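Succinyl-CoA ligase (ADP-forming) subunit alpha (Methanosaeta concilii, PDB 6HXI) combines a CoA-ligase family region with a citrate synthase-like C-terminal region in one chain and binds coenzyme A. Local coordinates at residues B[370-375]-B[380-385]. Sequence-based numbering, arbitrary orientation.
Sequences AGKKLS and RKMGIG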
# COMPACT_ATOMS: atom_id res chain seq x y z
N ALA B 370 9.06 -17.65 18.39
CA ALA B 370 8.33 -18.91 18.63
C ALA B 370 8.86 -19.60 19.87
O ALA B 370 9.07 -20.79 19.88
CB ALA B 370 8.39 -19.84 17.40
N GLY B 371 9.15 -18.81 20.89
CA GLY B 371 9.64 -19.31 22.17
C GLY B 371 11.14 -19.57 22.23
O GLY B 371 11.63 -19.89 23.30
N LYS B 372 11.87 -19.37 21.15
CA LYS B 372 13.33 -19.61 21.13
C LYS B 372 14.05 -18.23 21.24
O LYS B 372 13.70 -17.29 20.52
CB LYS B 372 13.67 -20.33 19.79
CG LYS B 372 15.01 -20.99 19.72
CD LYS B 372 15.00 -22.12 18.71
CE LYS B 372 16.36 -22.80 18.65
NZ LYS B 372 16.66 -23.57 19.89
N LYS B 373 15.01 -18.10 22.16
CA LYS B 373 15.77 -16.83 22.31
C LYS B 373 16.50 -16.47 20.98
O LYS B 373 17.09 -17.35 20.34
CB LYS B 373 16.82 -16.96 23.42
CG LYS B 373 16.29 -17.11 24.85
CD LYS B 373 17.40 -17.73 25.71
CE LYS B 373 17.11 -17.58 27.19
NZ LYS B 373 17.12 -16.15 27.64
N LEU B 374 16.49 -15.20 20.60
CA LEU B 374 17.15 -14.75 19.38
C LEU B 374 18.63 -15.14 19.34
O LEU B 374 19.10 -15.58 18.28
CB LEU B 374 16.93 -13.24 19.13
CG LEU B 374 17.59 -12.56 17.91
CD1 LEU B 374 17.24 -13.26 16.56
CD2 LEU B 374 17.22 -11.11 17.85
N SER B 375 19.35 -15.04 20.48
CA SER B 375 20.77 -15.40 20.56
C SER B 375 20.97 -16.86 20.25
O SER B 375 21.94 -17.17 19.58
CB SER B 375 21.37 -15.05 21.93
OG SER B 375 20.72 -15.75 22.99
N ARG B 380 22.97 -20.80 16.61
CA ARG B 380 22.77 -22.08 15.93
C ARG B 380 22.78 -21.97 14.43
O ARG B 380 22.61 -22.98 13.74
CB ARG B 380 21.53 -22.81 16.44
CG ARG B 380 21.78 -23.45 17.84
CD ARG B 380 20.50 -23.54 18.67
NE ARG B 380 19.60 -24.61 18.22
CZ ARG B 380 19.39 -25.74 18.90
NH1 ARG B 380 18.55 -26.65 18.43
NH2 ARG B 380 20.01 -25.96 20.05
N LYS B 381 22.99 -20.75 13.90
CA LYS B 381 23.05 -20.51 12.45
C LYS B 381 21.83 -21.05 11.72
O LYS B 381 21.95 -21.62 10.64
CB LYS B 381 24.35 -21.05 11.85
CG LYS B 381 25.61 -20.67 12.61
CD LYS B 381 26.10 -19.25 12.39
CE LYS B 381 27.32 -18.99 13.24
NZ LYS B 381 28.50 -19.75 12.71
N MET B 382 20.64 -20.87 12.32
CA MET B 382 19.35 -21.28 11.75
C MET B 382 19.07 -20.63 10.41
O MET B 382 18.35 -21.19 9.59
CB MET B 382 18.21 -20.99 12.76
CG MET B 382 18.27 -21.97 13.95
SD MET B 382 16.80 -21.92 14.99
CE MET B 382 15.57 -22.57 13.83
N GLY B 383 19.69 -19.48 10.18
CA GLY B 383 19.57 -18.74 8.94
C GLY B 383 18.20 -18.12 8.76
O GLY B 383 17.29 -18.33 9.56
N ILE B 384 18.03 -17.41 7.64
CA ILE B 384 16.79 -16.77 7.29
C ILE B 384 15.68 -17.82 7.14
O ILE B 384 14.58 -17.58 7.63
CB ILE B 384 16.95 -15.83 6.05
CG1 ILE B 384 17.90 -14.65 6.38
CG2 ILE B 384 15.61 -15.29 5.56
CD1 ILE B 384 18.48 -13.94 5.17
N GLY B 385 15.98 -18.97 6.53
CA GLY B 385 15.01 -20.04 6.36
C GLY B 385 14.50 -20.56 7.69
O GLY B 385 13.32 -20.82 7.83
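One face of the Arg380 guanidinium receives the ammonium end of Lys372, whose NZ stands 3.5 Å above the plane, displaced toward the rim on the NE side. NZ of Lys372 lies 3.5 Å from Arg380 NE and 3.6 Å from Arg380 CZ, and the two side chains cross at about a right angle. NH1 of Arg380 forms a salt bridge with Glu396 OE1, and the side chains of Lys372 and Met382 also touch Glu396; this carboxylate probably offsets part of the positive charge gathered here. The aliphatic part of Lys372 reaches this spot because CG is anti to the backbone N (chi1 -164°) and the chain runs extended until it bends at the last torsion (chi4 69°), which turns NZ over the guanidinium. CE of Lys372 lies 3.8 Å from SD of Met382, a van der Waals contact, with Lys372 CD slightly farther off. Lys372 belongs to the last strand of a small antiparallel three-stranded sheet. The short helix 374-379 follows, with Lys373 as its N-cap, and at its far end a Schellman motif with Lys381 at positive phi leads the chain into helix 383-393, beside the largely helical region that resembles the citrate synthase C-terminal domain. Val377 of the short helix touches both Lys372 and Met382, while Met382 also packs on Leu390.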